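Local coordinates for possible periplasmic protein (Campylobacter jejuni, PDB 3RGC) that is a periplasmic SurA-like chaperone that probably also has peptidyl-prolyl cis-trans isomerase activity, at residues B[50-56]-B[97-102]. Residues are numbered along the deposited sequence; the frame is centred on the assembly and turned at random.
Sequences IVVNDLE and LEKRKL
Lys-101 reaches from helix 86-107 to Val-51 and Glu-56, in the linker and first turn of helix 54-67, joining two elements of the helical SurA-type N-terminal region. Its ammonium group is gripped by two acceptors. Lys-101 NZ lies 2.8 Å from Val-51 O, met nearly head-on with a C=O...N angle of 173°; NZ is also 2.5 Å from Glu-56 OE2, in a salt bridge that uses the syn lone pair of the carboxylate. The extended lysine chain crosses the glutamate at about a right angle, and its last methylene, CE, also comes within 3.0 Å of Glu-56 OE2.

Nearer the lysine backbone the contact is mostly aliphatic. Val-52 CG2 presses against Glu-98 CG at 3.4 Å and also touches Leu-97 CB. Ile-50 runs past Lys-101 in the opposite direction: its CG2, anti to the backbone N, lies 3.6 Å from Glu-98 O and 3.7 Å from Lys-101 CB, while CG1 and CD1 lie against the backbone of Leu-102.

The backbone N of Asn-53, at the N-cap position of helix 54-67, donates to Glu-56 OE1 with an N-H...O angle of 171°, which helps hold the carboxylate that receives Lys-101. On the far side of helix 86-107, Lys-99 is salt-bridged to Glu-41 of helix 30-48. A water bridges the segments, accepting from Val-52 N at 3.1 Å and donating to Glu-98 OE2 at 2.6 Å.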
loop_
_atom_site.group_PDB
_atom_site.type_symbol
_atom_site.label_atom_id
_atom_site.label_comp_id
_atom_site.label_asym_id
_atom_site.label_seq_id
_atom_site.Cartn_x
_atom_site.Cartn_y
_atom_site.Cartn_z
ATOM N N ILE B 50 36.096 -1.393 11.082
ATOM C CA ILE B 50 35.067 -1.648 10.095
ATOM C C ILE B 50 35.708 -2.433 8.977
ATOM O O ILE B 50 36.794 -2.087 8.541
ATOM C CB ILE B 50 34.506 -0.336 9.504
ATOM C CG1 ILE B 50 33.912 0.542 10.603
ATOM C CG2 ILE B 50 33.454 -0.631 8.446
ATOM C CD1 ILE B 50 32.857 -0.167 11.441
ATOM N N VAL B 51 35.037 -3.484 8.510
ATOM C CA VAL B 51 35.531 -4.265 7.375
ATOM C C VAL B 51 34.416 -5.068 6.671
ATOM O O VAL B 51 33.439 -5.466 7.291
ATOM C CB VAL B 51 36.678 -5.220 7.810
ATOM C CG1 VAL B 51 36.125 -6.356 8.632
ATOM C CG2 VAL B 51 37.403 -5.758 6.605
ATOM N N VAL B 52 34.598 -5.310 5.376
ATOM C CA VAL B 52 33.690 -6.108 4.564
ATOM C C VAL B 52 34.407 -7.278 3.830
ATOM O O VAL B 52 35.313 -7.056 3.028
ATOM C CB VAL B 52 33.031 -5.212 3.508
ATOM C CG1 VAL B 52 32.107 -6.026 2.627
ATOM C CG2 VAL B 52 32.311 -4.034 4.175
ATOM N N ASN B 53 33.985 -8.508 4.127
ATOM C CA ASN B 53 34.418 -9.737 3.450
ATOM C C ASN B 53 33.978 -9.794 2.017
ATOM O O ASN B 53 33.011 -9.144 1.623
ATOM C CB ASN B 53 33.674 -10.949 4.046
ATOM C CG ASN B 53 34.216 -11.368 5.333
ATOM O OD1 ASN B 53 33.509 -11.408 6.322
ATOM N ND2 ASN B 53 35.500 -11.693 5.352
ATOM N N ASP B 54 34.595 -10.699 1.272
ATOM C CA ASP B 54 34.057 -11.098 -0.012
ATOM C C ASP B 54 32.715 -11.802 0.141
ATOM O O ASP B 54 31.812 -11.564 -0.653
ATOM C CB ASP B 54 35.059 -11.960 -0.755
ATOM C CG ASP B 54 36.249 -11.151 -1.238
ATOM O OD1 ASP B 54 36.266 -10.780 -2.433
ATOM O OD2 ASP B 54 37.148 -10.859 -0.413
ATOM N N LEU B 55 32.567 -12.633 1.171
ATOM C CA LEU B 55 31.286 -13.306 1.409
ATOM C C LEU B 55 30.168 -12.358 1.834
ATOM O O LEU B 55 29.050 -12.497 1.376
ATOM C CB LEU B 55 31.407 -14.449 2.415
ATOM C CG LEU B 55 32.424 -15.549 2.090
ATOM C CD1 LEU B 55 32.295 -16.680 3.092
ATOM C CD2 LEU B 55 32.259 -16.070 0.674
ATOM N N GLU B 56 30.462 -11.413 2.718
ATOM C CA GLU B 56 29.516 -10.349 3.002
ATOM C C GLU B 56 29.179 -9.601 1.727
ATOM O O GLU B 56 28.026 -9.294 1.477
ATOM C CB GLU B 56 30.111 -9.337 3.966
ATOM C CG GLU B 56 30.306 -9.832 5.363
ATOM C CD GLU B 56 30.897 -8.750 6.219
ATOM O OE1 GLU B 56 32.113 -8.497 6.081
ATOM O OE2 GLU B 56 30.136 -8.124 6.988
ATOM N N LEU B 97 29.128 -0.393 1.182
ATOM C CA LEU B 97 28.838 -1.249 2.337
ATOM C C LEU B 97 29.739 -0.921 3.519
ATOM O O LEU B 97 29.295 -0.952 4.669
ATOM C CB LEU B 97 28.987 -2.729 2.000
ATOM C CG LEU B 97 27.989 -3.368 1.033
ATOM C CD1 LEU B 97 28.502 -4.743 0.585
ATOM C CD2 LEU B 97 26.621 -3.484 1.678
ATOM N N GLU B 98 31.008 -0.642 3.234
ATOM C CA GLU B 98 31.940 -0.257 4.277
ATOM C C GLU B 98 31.421 1.019 4.929
ATOM O O GLU B 98 31.367 1.118 6.157
ATOM C CB GLU B 98 33.347 -0.035 3.713
ATOM C CG GLU B 98 34.075 -1.294 3.301
ATOM C CD GLU B 98 35.317 -1.000 2.454
ATOM O OE1 GLU B 98 35.272 -0.048 1.650
ATOM O OE2 GLU B 98 36.338 -1.713 2.592
ATOM N N LYS B 99 31.019 1.982 4.101
ATOM C CA LYS B 99 30.457 3.235 4.591
ATOM C C LYS B 99 29.169 2.989 5.378
ATOM O O LYS B 99 28.931 3.637 6.406
ATOM C CB LYS B 99 30.194 4.225 3.447
ATOM C CG LYS B 99 31.451 4.829 2.805
ATOM C CD LYS B 99 31.085 5.811 1.668
ATOM C CE LYS B 99 32.305 6.257 0.875
ATOM N NZ LYS B 99 32.517 7.743 0.951
ATOM N N ARG B 100 28.346 2.055 4.911
ATOM C CA ARG B 100 27.121 1.724 5.642
ATOM C C ARG B 100 27.426 1.074 6.991
ATOM O O ARG B 100 26.798 1.426 7.991
ATOM C CB ARG B 100 26.169 0.844 4.825
ATOM C CG ARG B 100 25.177 1.645 3.992
ATOM C CD ARG B 100 24.048 0.789 3.429
ATOM N NE ARG B 100 24.482 -0.043 2.310
ATOM C CZ ARG B 100 24.771 0.428 1.100
ATOM N NH1 ARG B 100 24.687 1.729 0.852
ATOM N NH2 ARG B 100 25.155 -0.404 0.141
ATOM N N LYS B 101 28.387 0.144 7.031
ATOM C CA LYS B 101 28.796 -0.433 8.314
ATOM C C LYS B 101 29.287 0.675 9.266
ATOM O O LYS B 101 28.965 0.675 10.453
ATOM C CB LYS B 101 29.869 -1.509 8.138
ATOM C CG LYS B 101 29.350 -2.902 7.813
ATOM C CD LYS B 101 30.480 -3.923 7.847
ATOM C CE LYS B 101 29.956 -5.340 7.963
ATOM N NZ LYS B 101 31.023 -6.284 8.442
ATOM N N LEU B 102 30.036 1.637 8.722
ATOM C CA LEU B 102 30.621 2.725 9.513
ATOM C C LEU B 102 29.543 3.569 10.176
ATOM O O LEU B 102 29.585 3.821 11.383
ATOM C CB LEU B 102 31.521 3.618 8.631
ATOM C CG LEU B 102 31.938 4.945 9.274
ATOM C CD1 LEU B 102 32.744 4.680 10.535
ATOM C CD2 LEU B 102 32.713 5.878 8.321
HETATM O O HOH W 1 36.954 -3.690 4.181
#